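Local coordinates for clavulanic acid biosynthesis oligopeptide binding protein 2 (Streptomyces clavuligerus, PDB 2WOL), which probably binds oligopeptides or related solutes as a periplasmic-type solute-binding protein tied to the clavulanic acid biosynthetic pathway, at residues L107-D110 and D111-I115; R219-P222 and D223-L226; G396-R399 and G400-L404; A504-A507 and E508-A512. One frame throughout, in Å; residues are numbered along the deposited sequence.

In the fold
From the N terminus the four contacts come in series, each folding a short continuous stretch on itself, so none nests within or crosses another. Contact 1 closes a turn in the loop between strand 98-102 and helix 117-127. Contact 2 reverses the chain between strands 215-221 and 225-230 at one margin of a five-stranded mixed sheet; its centre lies about 25 Å from that of contact 1. Contact 3 joins strand 391-398 to helix 401-414 in a beta-alpha-beta unit, on the opposite side of the chain's centre from contact 1, their centres about 47 Å apart. Contact 4 closes no loop and lies within helix 503-520, near helices 488-499 and 460-468.

Contact 1. Residues L107-D110 and D111-I115; sequences LRYD and DGTPI
Ile115 lays its CG1 almost squarely over the centre of the Tyr109 ring, a CH-pi contact of 3.6 Å from CG1 to the ring centroid and only 12° off the ring normal. The two side chains are brought together by a type I beta turn, Tyr109 to Gly112, which reverses the loop between strand 98-102 and helix 117-127. Gly112 N closes the turn on Tyr109 O, and beyond it Tyr109 N donates to Thr113 O and Ile115 N to Leu107 O, the last with an N-H...O angle of 176°. Gly112 has a positive phi, a conformation in which a side chain would crowd the carbonyl oxygen of Asp111.

Ile115 CG1 stands anti to its own carbonyl carbon (chi1 -56°), which directs it to the ring, while CD1 continues toward Leu107 CB, 4.0 Å away. At the ring's edge, Pro114 O lies near the ring plane, 3.4 Å from Tyr109 CE1. The phenol hydroxyl is hydrogen-bonded to Asp119 of helix 117-127, and Asp110 OD1 accepts from Ser211 N and forms a salt bridge with Arg210; these bonds anchor the turn to its surroundings. Asp111 adds an Asx turn. Its OD1 takes the backbone N-H of Thr113 from above the carboxylate plane and also accepts from Thr113 OG1 on the syn side, with 2.6 Å between OD1 and OG1.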
ATOM      1  N   LEU A 107      20.270 -22.823   0.476  1.00 17.48           N
ATOM      2  CA  LEU A 107      19.171 -22.370   1.330  1.00 17.06           C
ATOM      3  C   LEU A 107      18.023 -23.373   1.316  1.00 16.53           C
ATOM      4  O   LEU A 107      17.844 -24.104   0.340  1.00 16.34           O
ATOM      5  CB  LEU A 107      18.691 -20.976   0.918  1.00 17.35           C
ATOM      6  CG  LEU A 107      19.738 -19.856   0.865  1.00 17.77           C
ATOM      7  CD1 LEU A 107      19.052 -18.511   0.791  1.00 17.97           C
ATOM      8  CD2 LEU A 107      20.677 -19.885   2.062  1.00 18.45           C
ATOM      9  N   ARG A 108      17.257 -23.407   2.403  1.00 15.92           N
ATOM     10  CA  ARG A 108      16.273 -24.466   2.620  1.00 15.66           C
ATOM     11  C   ARG A 108      14.935 -23.956   3.152  1.00 14.59           C
ATOM     12  O   ARG A 108      14.885 -22.953   3.867  1.00 14.50           O
ATOM     13  CB  ARG A 108      16.837 -25.514   3.591  1.00 15.58           C
ATOM     14  CG  ARG A 108      17.955 -26.382   3.017  1.00 16.50           C
ATOM     15  CD  ARG A 108      18.572 -27.266   4.091  1.00 17.53           C
ATOM     16  NE  ARG A 108      19.600 -28.151   3.544  1.00 22.46           N
ATOM     17  CZ  ARG A 108      20.216 -29.114   4.229  1.00 24.58           C
ATOM     18  NH1 ARG A 108      19.917 -29.336   5.505  1.00 26.19           N
ATOM     19  NH2 ARG A 108      21.137 -29.863   3.633  1.00 25.57           N
ATOM     20  N   TYR A 109      13.862 -24.657   2.791  1.00 13.56           N
ATOM     21  CA  TYR A 109      12.539 -24.428   3.368  1.00 12.80           C
ATOM     22  C   TYR A 109      12.426 -25.082   4.738  1.00 12.92           C
ATOM     23  O   TYR A 109      13.304 -25.846   5.143  1.00 12.70           O
ATOM     24  CB  TYR A 109      11.437 -24.995   2.467  1.00 12.25           C
ATOM     25  CG  TYR A 109      11.360 -24.363   1.104  1.00 11.45           C
ATOM     26  CD1 TYR A 109      11.896 -25.004  -0.010  1.00 11.29           C
ATOM     27  CD2 TYR A 109      10.752 -23.119   0.925  1.00 11.07           C
ATOM     28  CE1 TYR A 109      11.828 -24.425  -1.263  1.00 11.32           C
ATOM     29  CE2 TYR A 109      10.679 -22.533  -0.325  1.00 11.02           C
ATOM     30  CZ  TYR A 109      11.221 -23.192  -1.412  1.00 11.13           C
ATOM     31  OH  TYR A 109      11.156 -22.622  -2.653  1.00 11.16           O
ATOM     32  N   ASP A 110      11.322 -24.801   5.424  1.00 13.17           N
ATOM     33  CA  ASP A 110      11.039 -25.354   6.753  1.00 13.51           C
ATOM     34  C   ASP A 110      10.992 -26.886   6.820  1.00 13.83           C
ATOM     35  O   ASP A 110      11.097 -27.459   7.906  1.00 13.79           O
ATOM     36  CB  ASP A 110       9.728 -24.777   7.289  1.00 13.74           C
ATOM     37  CG  ASP A 110       8.534 -25.191   6.458  1.00 13.60           C
ATOM     38  OD1 ASP A 110       8.518 -24.884   5.246  1.00 13.11           O
ATOM     39  OD2 ASP A 110       7.613 -25.819   7.019  1.00 16.13           O
ATOM     40  N   ASP A 111      10.816 -27.536   5.669  1.00 13.83           N
ATOM     41  CA  ASP A 111      10.793 -28.999   5.601  1.00 14.12           C
ATOM     42  C   ASP A 111      12.164 -29.589   5.262  1.00 14.32           C
ATOM     43  O   ASP A 111      12.300 -30.803   5.087  1.00 14.65           O
ATOM     44  CB  ASP A 111       9.724 -29.481   4.605  1.00 13.87           C
ATOM     45  CG  ASP A 111      10.037 -29.104   3.160  1.00 14.01           C
ATOM     46  OD1 ASP A 111      10.995 -28.341   2.906  1.00 13.02           O
ATOM     47  OD2 ASP A 111       9.310 -29.582   2.266  1.00 14.44           O
ATOM     48  N   GLY A 112      13.171 -28.722   5.163  1.00 14.35           N
ATOM     49  CA  GLY A 112      14.550 -29.144   4.922  1.00 14.55           C
ATOM     50  C   GLY A 112      14.935 -29.259   3.457  1.00 14.69           C
ATOM     51  O   GLY A 112      16.102 -29.497   3.139  1.00 15.05           O
ATOM     52  N   THR A 113      13.963 -29.078   2.564  1.00 14.53           N
ATOM     53  CA  THR A 113      14.195 -29.207   1.121  1.00 14.15           C
ATOM     54  C   THR A 113      14.814 -27.925   0.536  1.00 13.97           C
ATOM     55  O   THR A 113      14.647 -26.845   1.106  1.00 13.68           O
ATOM     56  CB  THR A 113      12.897 -29.579   0.366  1.00 14.30           C
ATOM     57  OG1 THR A 113      11.942 -28.518   0.492  1.00 14.18           O
ATOM     58  CG2 THR A 113      12.296 -30.870   0.914  1.00 14.74           C
ATOM     59  N   PRO A 114      15.547 -28.041  -0.591  1.00 13.71           N
ATOM     60  CA  PRO A 114      16.291 -26.907  -1.145  1.00 13.55           C
ATOM     61  C   PRO A 114      15.439 -25.848  -1.840  1.00 13.13           C
ATOM     62  O   PRO A 114      14.456 -26.176  -2.514  1.00 12.84           O
ATOM     63  CB  PRO A 114      17.220 -27.561  -2.180  1.00 13.86           C
ATOM     64  CG  PRO A 114      17.099 -29.036  -1.971  1.00 14.17           C
ATOM     65  CD  PRO A 114      15.750 -29.256  -1.399  1.00 13.69           C
ATOM     66  N   ILE A 115      15.842 -24.590  -1.677  1.00 12.78           N
ATOM     67  CA  ILE A 115      15.288 -23.472  -2.434  1.00 12.37           C
ATOM     68  C   ILE A 115      16.095 -23.300  -3.718  1.00 12.36           C
ATOM     69  O   ILE A 115      17.320 -23.130  -3.672  1.00 12.03           O
ATOM     70  CB  ILE A 115      15.325 -22.149  -1.630  1.00 12.37           C
ATOM     71  CG1 ILE A 115      14.602 -22.313  -0.289  1.00 11.85           C
ATOM     72  CG2 ILE A 115      14.721 -21.003  -2.450  1.00 12.09           C
ATOM     73  CD1 ILE A 115      14.710 -21.113   0.642  1.00 12.36           C
TER
HETATM   74  O   HOH W   1      19.623 -21.897  -2.207  1.00 20.74           O

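Contact 2. Residues R219-P222 and D223-L226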
ATOM      1  N   ARG A 219       0.103 -22.837  13.874  1.00 13.46           N
ATOM      2  CA  ARG A 219      -1.336 -23.038  13.936  1.00 13.81           C
ATOM      3  C   ARG A 219      -2.071 -21.785  13.490  1.00 13.53           C
ATOM      4  O   ARG A 219      -1.695 -20.676  13.855  1.00 12.99           O
ATOM      5  CB  ARG A 219      -1.770 -23.422  15.353  1.00 14.08           C
ATOM      6  CG  ARG A 219      -3.204 -23.908  15.450  1.00 16.30           C
ATOM      7  CD  ARG A 219      -3.600 -24.131  16.891  1.00 18.83           C
ATOM      8  NE  ARG A 219      -5.051 -24.087  17.046  1.00 21.08           N
ATOM      9  CZ  ARG A 219      -5.680 -23.842  18.190  1.00 22.42           C
ATOM     10  NH1 ARG A 219      -4.990 -23.608  19.301  1.00 23.33           N
ATOM     11  NH2 ARG A 219      -7.005 -23.819  18.219  1.00 24.04           N
ATOM     12  N   HIS A 220      -3.112 -21.978  12.686  1.00 13.71           N
ATOM     13  CA  HIS A 220      -4.034 -20.910  12.339  1.00 13.94           C
ATOM     14  C   HIS A 220      -5.441 -21.388  12.665  1.00 14.38           C
ATOM     15  O   HIS A 220      -5.896 -22.407  12.136  1.00 14.53           O
ATOM     16  CB  HIS A 220      -3.917 -20.543  10.856  1.00 13.79           C
ATOM     17  CG  HIS A 220      -4.927 -19.536  10.395  1.00 13.79           C
ATOM     18  ND1 HIS A 220      -5.151 -18.343  11.049  1.00 13.98           N
ATOM     19  CD2 HIS A 220      -5.761 -19.541   9.329  1.00 13.79           C
ATOM     20  CE1 HIS A 220      -6.084 -17.661  10.410  1.00 12.34           C
ATOM     21  NE2 HIS A 220      -6.472 -18.366   9.363  1.00 14.73           N
ATOM     22  N   GLU A 221      -6.109 -20.670  13.561  1.00 14.75           N
ATOM     23  CA  GLU A 221      -7.512 -20.920  13.848  1.00 15.46           C
ATOM     24  C   GLU A 221      -8.291 -19.709  13.354  1.00 15.17           C
ATOM     25  O   GLU A 221      -8.175 -18.630  13.935  1.00 15.03           O
ATOM     26  CB  GLU A 221      -7.738 -21.151  15.347  1.00 15.94           C
ATOM     27  CG  GLU A 221      -9.139 -21.652  15.703  1.00 18.39           C
ATOM     28  CD  GLU A 221      -9.478 -22.978  15.036  1.00 21.42           C
ATOM     29  OE1 GLU A 221      -8.676 -23.932  15.152  1.00 22.58           O
ATOM     30  OE2 GLU A 221     -10.550 -23.069  14.398  1.00 23.75           O
ATOM     31  N   PRO A 222      -9.069 -19.873  12.267  1.00 15.33           N
ATOM     32  CA  PRO A 222      -9.775 -18.747  11.653  1.00 15.17           C
ATOM     33  C   PRO A 222     -10.514 -17.873  12.662  1.00 15.23           C
ATOM     34  O   PRO A 222     -11.174 -18.388  13.575  1.00 15.28           O
ATOM     35  CB  PRO A 222     -10.753 -19.434  10.697  1.00 15.32           C
ATOM     36  CG  PRO A 222     -10.037 -20.667  10.290  1.00 15.55           C
ATOM     37  CD  PRO A 222      -9.323 -21.132  11.537  1.00 15.29           C
ATOM     38  N   ASP A 223     -10.353 -16.557  12.505  1.00 15.08           N
ATOM     39  CA  ASP A 223     -10.997 -15.544  13.345  1.00 15.25           C
ATOM     40  C   ASP A 223     -10.611 -15.624  14.824  1.00 14.64           C
ATOM     41  O   ASP A 223     -11.267 -15.017  15.672  1.00 14.96           O
ATOM     42  CB  ASP A 223     -12.526 -15.594  13.188  1.00 15.67           C
ATOM     43  CG  ASP A 223     -12.979 -15.363  11.756  1.00 17.55           C
ATOM     44  OD1 ASP A 223     -12.511 -14.393  11.122  1.00 20.00           O
ATOM     45  OD2 ASP A 223     -13.810 -16.155  11.263  1.00 21.19           O
ATOM     46  N   THR A 224      -9.539 -16.352  15.131  1.00 13.91           N
ATOM     47  CA  THR A 224      -9.185 -16.619  16.524  1.00 13.40           C
ATOM     48  C   THR A 224      -7.707 -16.377  16.836  1.00 12.72           C
ATOM     49  O   THR A 224      -7.375 -15.554  17.698  1.00 12.43           O
ATOM     50  CB  THR A 224      -9.607 -18.052  16.931  1.00 13.48           C
ATOM     51  OG1 THR A 224     -11.017 -18.204  16.715  1.00 14.25           O
ATOM     52  CG2 THR A 224      -9.287 -18.327  18.396  1.00 13.97           C
ATOM     53  N   LEU A 225      -6.823 -17.093  16.148  1.00 12.10           N
ATOM     54  CA  LEU A 225      -5.395 -16.969  16.415  1.00 11.93           C
ATOM     55  C   LEU A 225      -4.518 -17.416  15.253  1.00 11.27           C
ATOM     56  O   LEU A 225      -4.951 -18.166  14.371  1.00 11.08           O
ATOM     57  CB  LEU A 225      -5.010 -17.726  17.701  1.00 11.95           C
ATOM     58  CG  LEU A 225      -5.229 -19.243  17.790  1.00 12.43           C
ATOM     59  CD1 LEU A 225      -4.100 -20.022  17.120  1.00 12.49           C
ATOM     60  CD2 LEU A 225      -5.363 -19.667  19.252  1.00 12.76           C
ATOM     61  N   LEU A 226      -3.276 -16.943  15.274  1.00 10.68           N
ATOM     62  CA  LEU A 226      -2.239 -17.406  14.370  1.00 10.37           C
ATOM     63  C   LEU A 226      -0.947 -17.454  15.164  1.00 10.52           C
ATOM     64  O   LEU A 226      -0.493 -16.433  15.687  1.00 10.51           O
ATOM     65  CB  LEU A 226      -2.101 -16.465  13.165  1.00 10.23           C
ATOM     66  CG  LEU A 226      -0.961 -16.745  12.181  1.00 10.28           C
ATOM     67  CD1 LEU A 226      -1.167 -18.076  11.452  1.00 11.86           C
ATOM     68  CD2 LEU A 226      -0.840 -15.603  11.189  1.00 10.59           C
TER
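Antiparallel strands meet at Glu221 and Leu225, a hydrogen-bonded pair with Glu221 N to Leu225 O at 2.9 Å and Leu225 N to Glu221 O at 3.0 Å, and a classic beta bulge lets Thr224 and Leu225 both face Glu221. The carbonyl oxygen of Glu221 therefore holds two N-H groups: that of Leu225 comes in the carbonyl plane, and that of Thr224 is tilted 24° from it. Where the chain reverses, Thr224 OG1 donates to Pro222 O, approaching from above the carbonyl plane.

On the face bearing Glu221 and Leu225, the Leu225 methyls pack against Arg219, with CD1 lying 4.0 Å above the guanidinium plane and offset toward its rim. The extended Arg219 chain also carries NH2 to Glu221 OE1 in a weak salt bridge of 3.5 Å, with OE1 at the guanidinium edge and in its plane. Glu221 reaches there because its chain bends at chi2 (60°), and its CG runs alongside Thr224 CB. The other face carries His220 and Leu226, a non-hydrogen-bonded pair whose side chains meet at an angle, His220 CB to Leu226 CD1 at 3.7 Å. His220 ND1 adds a weak hydrogen bond to Leu225 O.

This beta hairpin of strands 215-221 and 225-230 lies at one margin of a mixed sheet, and its second arm is bonded to strand 248-253, Leu226 with Leu251 and, just before strand 225-230 begins, Thr224 with Ile253. The loop bearing Asp42 and Leu46 packs on His220, and Asp42 accepts from Asp223 N.

Contact 3. Residues G396-R399 and G400-L404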
ATOM      1  N   GLY A 396     -20.338   9.860  -4.733  1.00 10.61           N
ATOM      2  CA  GLY A 396     -20.318   8.488  -4.231  1.00 11.40           C
ATOM      3  C   GLY A 396     -19.364   8.339  -3.061  1.00 12.16           C
ATOM      4  O   GLY A 396     -18.278   8.924  -3.057  1.00 11.59           O
ATOM      5  N   THR A 397     -19.765   7.548  -2.068  1.00 13.10           N
ATOM      6  CA  THR A 397     -18.967   7.376  -0.856  1.00 14.53           C
ATOM      7  C   THR A 397     -19.314   6.081  -0.115  1.00 15.82           C
ATOM      8  O   THR A 397     -20.212   5.345  -0.529  1.00 15.35           O
ATOM      9  CB  THR A 397     -19.120   8.598   0.087  1.00 14.59           C
ATOM     10  OG1 THR A 397     -18.137   8.533   1.124  1.00 14.86           O
ATOM     11  CG2 THR A 397     -20.512   8.652   0.709  1.00 13.84           C
ATOM     12  N   GLN A 398     -18.571   5.809   0.958  1.00 17.74           N
ATOM     13  CA  GLN A 398     -18.865   4.735   1.913  1.00 19.67           C
ATOM     14  C   GLN A 398     -19.530   5.340   3.138  1.00 20.25           C
ATOM     15  O   GLN A 398     -19.377   6.534   3.402  1.00 20.47           O
ATOM     16  CB  GLN A 398     -17.570   4.091   2.421  1.00 19.51           C
ATOM     17  CG  GLN A 398     -16.740   3.301   1.437  1.00 21.01           C
ATOM     18  CD  GLN A 398     -15.487   2.718   2.086  1.00 21.00           C
ATOM     19  OE1 GLN A 398     -15.039   3.185   3.138  1.00 22.86           O
ATOM     20  NE2 GLN A 398     -14.921   1.691   1.464  1.00 23.88           N
ATOM     21  N   ARG A 399     -20.232   4.509   3.909  1.00 21.30           N
ATOM     22  CA  ARG A 399     -20.624   4.866   5.274  1.00 22.13           C
ATOM     23  C   ARG A 399     -19.383   5.062   6.143  1.00 22.07           C
ATOM     24  O   ARG A 399     -18.360   4.406   5.928  1.00 22.37           O
ATOM     25  CB  ARG A 399     -21.513   3.776   5.883  1.00 22.47           C
ATOM     26  CG  ARG A 399     -22.998   3.965   5.618  1.00 24.23           C
ATOM     27  CD  ARG A 399     -23.794   2.678   5.818  1.00 26.99           C
ATOM     28  NE  ARG A 399     -23.699   1.771   4.671  1.00 28.90           N
ATOM     29  CZ  ARG A 399     -24.543   1.755   3.640  1.00 29.86           C
ATOM     30  NH1 ARG A 399     -25.562   2.604   3.585  1.00 30.43           N
ATOM     31  NH2 ARG A 399     -24.364   0.884   2.653  1.00 30.34           N
ATOM     32  N   GLY A 400     -19.471   5.970   7.113  1.00 22.21           N
ATOM     33  CA  GLY A 400     -18.375   6.206   8.052  1.00 21.99           C
ATOM     34  C   GLY A 400     -17.593   7.477   7.775  1.00 21.93           C
ATOM     35  O   GLY A 400     -18.176   8.525   7.492  1.00 21.91           O
ATOM     36  N   LYS A 401     -16.268   7.376   7.857  1.00 21.77           N
ATOM     37  CA  LYS A 401     -15.379   8.531   7.698  1.00 21.58           C
ATOM     38  C   LYS A 401     -15.454   9.132   6.295  1.00 20.85           C
ATOM     39  O   LYS A 401     -15.331  10.349   6.124  1.00 20.70           O
ATOM     40  CB  LYS A 401     -13.933   8.148   8.035  1.00 21.98           C
ATOM     41  CG  LYS A 401     -13.090   9.295   8.582  1.00 23.23           C
ATOM     42  CD  LYS A 401     -13.487   9.653  10.010  1.00 24.99           C
ATOM     43  CE  LYS A 401     -12.662  10.813  10.543  1.00 25.73           C
ATOM     44  NZ  LYS A 401     -13.307  11.466  11.720  1.00 26.54           N
ATOM     45  N   PHE A 402     -15.652   8.270   5.300  1.00 19.97           N
ATOM     46  CA  PHE A 402     -15.822   8.699   3.913  1.00 19.21           C
ATOM     47  C   PHE A 402     -17.087   9.538   3.753  1.00 18.55           C
ATOM     48  O   PHE A 402     -17.110  10.480   2.956  1.00 18.49           O
ATOM     49  CB  PHE A 402     -15.878   7.487   2.979  1.00 19.32           C
ATOM     50  CG  PHE A 402     -14.529   6.935   2.594  1.00 19.48           C
ATOM     51  CD1 PHE A 402     -13.414   7.103   3.414  1.00 20.02           C
ATOM     52  CD2 PHE A 402     -14.387   6.211   1.415  1.00 19.50           C
ATOM     53  CE1 PHE A 402     -12.175   6.577   3.053  1.00 20.15           C
ATOM     54  CE2 PHE A 402     -13.156   5.677   1.050  1.00 19.99           C
ATOM     55  CZ  PHE A 402     -12.048   5.863   1.867  1.00 19.76           C
ATOM     56  N   ARG A 403     -18.135   9.183   4.501  1.00 17.57           N
ATOM     57  CA  ARG A 403     -19.402   9.919   4.469  1.00 16.89           C
ATOM     58  C   ARG A 403     -19.251  11.326   5.048  1.00 16.45           C
ATOM     59  O   ARG A 403     -19.786  12.290   4.491  1.00 15.79           O
ATOM     60  CB  ARG A 403     -20.516   9.143   5.192  1.00 17.04           C
ATOM     61  CG  ARG A 403     -21.859   9.877   5.288  1.00 17.18           C
ATOM     62  CD  ARG A 403     -22.404  10.251   3.913  1.00 17.99           C
ATOM     63  NE  ARG A 403     -23.477  11.243   3.984  1.00 18.46           N
ATOM     64  CZ  ARG A 403     -24.768  10.977   3.807  1.00 19.09           C
ATOM     65  NH1 ARG A 403     -25.175   9.742   3.544  1.00 19.48           N
ATOM     66  NH2 ARG A 403     -25.658  11.956   3.887  1.00 19.95           N
ATOM     67  N   LEU A 404     -18.515  11.439   6.151  1.00 16.01           N
ATOM     68  CA  LEU A 404     -18.219  12.745   6.741  1.00 15.73           C
ATOM     69  C   LEU A 404     -17.498  13.651   5.746  1.00 14.80           C
ATOM     70  O   LEU A 404     -17.814  14.836   5.637  1.00 14.87           O
ATOM     71  CB  LEU A 404     -17.388  12.604   8.022  1.00 16.25           C
ATOM     72  CG  LEU A 404     -18.005  11.874   9.221  1.00 17.41           C
ATOM     73  CD1 LEU A 404     -17.004  11.820  10.365  1.00 18.58           C
ATOM     74  CD2 LEU A 404     -19.308  12.519   9.676  1.00 18.02           C
TER
HETATM   75  O   HOH W   2     -15.802   5.330   5.520  1.00 21.92           O
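Gln398 and Phe402 run side by side and point the same way, with the amide plane of Gln398 only 24° from the plane of the phenyl ring. OE1 lies over one face, offset toward the rim, 3.5 Å from Phe402 CD2, while NE2 points beyond the ring; the aliphatic part of Gln398 follows the same line, CB being 3.8 Å from Phe402 CB. Phe402 CG stands anti to the carbonyl carbon (chi1 -82°), turning the ring back toward the strand end. Thr397 points its CB toward the helix as well, and its OG1, anti to the backbone N (chi1 -168°), comes 2.9 Å from Phe402 O. The Thr397 methyl CG2 meets Arg403 CD at 4.0 Å, the two side chains crossing at about a right angle.

Gly400 holds the N-cap position, with a positive phi at which a CB would collide with Arg399 O. The turn carries the chain into the first half of the crossover in a beta-alpha-beta unit (strand 391-398, helix 401-414, strand 418-425). The ring of Phe402 also meets His305; Arg399 and Arg403 both form salt bridges with Glu424 on strand 418-425, and Arg403 NE also pairs with Asp407.

A single water ties the turn together: it donates to Arg399 O (2.8 Å from the water oxygen) and, over a longer distance, to Gln398 OE1, and accepts from Phe402 N. In this way a first-turn N-H of the helix is satisfied through solvent, while the long bond to OE1 probably helps fix the rotation of the amide over the ring.

Contact 4. Residues A504-A507 and E508-A512; sequences AARA and ELWRA
Trp510 and Arg506 lie side by side one helical turn apart and form the more closely packed part of this contact. Arg506 CG is 4.0 Å from Trp510 CD1, and the same indole carbon comes 3.2 Å from Arg506 O. Only the aliphatic part of the arginine meets the indole: with CG anti to its backbone N (chi1 -165°), the chain runs out beside the ring and then bends at chi3, and its guanidinium stands 83° from the ring plane, NH1 bonding to Thr500 O. Trp510 is buried, packed on Thr497 of helix 488-499 and on Glu460 and Tyr461 of helix 460-468.

The i to i+4 backbone bonds are regular, exemplified by Trp510 N to Arg506 O at 3.0 Å. Toward solvent, by contrast, Ala504 and Glu508 are exposed, and Ala504 takes part through its carbonyl O, which accepts from Glu508 N. Glu508 folds back at chi2 to meet Arg511 in a salt bridge, Glu508 OE2 to Arg511 NH1 at 2.8 Å, an i to i+3 pairing.

Arg511 is also bonded to Ala358 O and His359 O, so its guanidinium joins a carboxylate on its own helix to the carbonyls of a neighbouring loop. With three of its N-H groups so engaged, the guanidinium is probably held in one orientation.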
ATOM      1  N   ALA A 504      17.313  11.182 -11.297  1.00 23.83           N
ATOM      2  CA  ALA A 504      16.982  12.610 -11.320  1.00 23.27           C
ATOM      3  C   ALA A 504      16.107  12.990 -12.517  1.00 22.81           C
ATOM      4  O   ALA A 504      15.102  13.690 -12.360  1.00 22.72           O
ATOM      5  CB  ALA A 504      18.247  13.459 -11.287  1.00 23.50           C
ATOM      6  N   ALA A 505      16.493  12.525 -13.706  1.00 21.97           N
ATOM      7  CA  ALA A 505      15.705  12.741 -14.920  1.00 21.20           C
ATOM      8  C   ALA A 505      14.335  12.068 -14.811  1.00 20.63           C
ATOM      9  O   ALA A 505      13.337  12.597 -15.305  1.00 20.40           O
ATOM     10  CB  ALA A 505      16.460  12.231 -16.146  1.00 21.31           C
ATOM     11  N   ARG A 506      14.299  10.905 -14.160  1.00 19.91           N
ATOM     12  CA  ARG A 506      13.056  10.173 -13.927  1.00 19.21           C
ATOM     13  C   ARG A 506      12.114  10.966 -13.021  1.00 18.55           C
ATOM     14  O   ARG A 506      10.913  11.037 -13.276  1.00 18.16           O
ATOM     15  CB  ARG A 506      13.347   8.788 -13.338  1.00 19.35           C
ATOM     16  CG  ARG A 506      12.166   7.831 -13.395  1.00 20.42           C
ATOM     17  CD  ARG A 506      12.575   6.361 -13.329  1.00 21.82           C
ATOM     18  NE  ARG A 506      13.018   5.938 -12.002  1.00 22.95           N
ATOM     19  CZ  ARG A 506      14.195   5.369 -11.746  1.00 23.79           C
ATOM     20  NH1 ARG A 506      15.064   5.142 -12.727  1.00 23.55           N
ATOM     21  NH2 ARG A 506      14.503   5.020 -10.506  1.00 23.84           N
ATOM     22  N   ALA A 507      12.671  11.568 -11.972  1.00 17.94           N
ATOM     23  CA  ALA A 507      11.895  12.402 -11.053  1.00 17.27           C
ATOM     24  C   ALA A 507      11.273  13.611 -11.759  1.00 16.92           C
ATOM     25  O   ALA A 507      10.110  13.943 -11.513  1.00 16.69           O
ATOM     26  CB  ALA A 507      12.756  12.844  -9.875  1.00 17.36           C
ATOM     27  N   GLU A 508      12.037  14.254 -12.642  1.00 16.26           N
ATOM     28  CA  GLU A 508      11.537  15.407 -13.394  1.00 15.80           C
ATOM     29  C   GLU A 508      10.406  15.031 -14.342  1.00 14.88           C
ATOM     30  O   GLU A 508       9.452  15.789 -14.503  1.00 14.90           O
ATOM     31  CB  GLU A 508      12.665  16.111 -14.161  1.00 16.33           C
ATOM     32  CG  GLU A 508      13.567  16.982 -13.291  1.00 18.39           C
ATOM     33  CD  GLU A 508      12.790  17.982 -12.441  1.00 20.52           C
ATOM     34  OE1 GLU A 508      12.039  18.808 -13.008  1.00 22.45           O
ATOM     35  OE2 GLU A 508      12.933  17.938 -11.202  1.00 21.93           O
ATOM     36  N   LEU A 509      10.518  13.865 -14.969  1.00 13.86           N
ATOM     37  CA  LEU A 509       9.447  13.347 -15.810  1.00 12.65           C
ATOM     38  C   LEU A 509       8.185  13.104 -14.987  1.00 11.94           C
ATOM     39  O   LEU A 509       7.088  13.443 -15.419  1.00 11.64           O
ATOM     40  CB  LEU A 509       9.882  12.065 -16.521  1.00 13.04           C
ATOM     41  CG  LEU A 509      10.887  12.226 -17.666  1.00 13.56           C
ATOM     42  CD1 LEU A 509      11.542  10.888 -17.971  1.00 14.14           C
ATOM     43  CD2 LEU A 509      10.241  12.823 -18.917  1.00 14.49           C
ATOM     44  N   TRP A 510       8.350  12.529 -13.795  1.00 10.93           N
ATOM     45  CA  TRP A 510       7.211  12.281 -12.912  1.00 10.26           C
ATOM     46  C   TRP A 510       6.538  13.564 -12.444  1.00 10.07           C
ATOM     47  O   TRP A 510       5.316  13.603 -12.292  1.00  9.77           O
ATOM     48  CB  TRP A 510       7.603  11.400 -11.728  1.00  9.92           C
ATOM     49  CG  TRP A 510       7.583   9.944 -12.068  1.00  9.42           C
ATOM     50  CD1 TRP A 510       8.649   9.089 -12.092  1.00  9.55           C
ATOM     51  CD2 TRP A 510       6.436   9.165 -12.443  1.00  8.68           C
ATOM     52  NE1 TRP A 510       8.237   7.829 -12.451  1.00  9.25           N
ATOM     53  CE2 TRP A 510       6.884   7.847 -12.675  1.00  8.96           C
ATOM     54  CE3 TRP A 510       5.069   9.454 -12.596  1.00  9.00           C
ATOM     55  CZ2 TRP A 510       6.018   6.818 -13.060  1.00  9.27           C
ATOM     56  CZ3 TRP A 510       4.208   8.429 -12.978  1.00  8.92           C
ATOM     57  CH2 TRP A 510       4.685   7.130 -13.207  1.00  9.07           C
ATOM     58  N   ARG A 511       7.335  14.608 -12.233  1.00 10.21           N
ATOM     59  CA  ARG A 511       6.803  15.925 -11.897  1.00 10.31           C
ATOM     60  C   ARG A 511       5.948  16.493 -13.022  1.00 10.18           C
ATOM     61  O   ARG A 511       4.917  17.114 -12.765  1.00  9.99           O
ATOM     62  CB  ARG A 511       7.924  16.893 -11.520  1.00 10.62           C
ATOM     63  CG  ARG A 511       8.507  16.595 -10.164  1.00 11.92           C
ATOM     64  CD  ARG A 511       9.703  17.448  -9.837  1.00 14.12           C
ATOM     65  NE  ARG A 511      10.053  17.242  -8.437  1.00 16.31           N
ATOM     66  CZ  ARG A 511      11.184  17.637  -7.864  1.00 18.80           C
ATOM     67  NH1 ARG A 511      12.120  18.262  -8.569  1.00 19.65           N
ATOM     68  NH2 ARG A 511      11.380  17.390  -6.576  1.00 19.68           N
ATOM     69  N   ALA A 512       6.370  16.264 -14.266  1.00 10.07           N
ATOM     70  CA  ALA A 512       5.580  16.660 -15.427  1.00 10.13           C
ATOM     71  C   ALA A 512       4.266  15.875 -15.503  1.00 10.09           C
ATOM     72  O   ALA A 512       3.220  16.444 -15.820  1.00 10.85           O
ATOM     73  CB  ALA A 512       6.380  16.494 -16.715  1.00 10.23           C
TER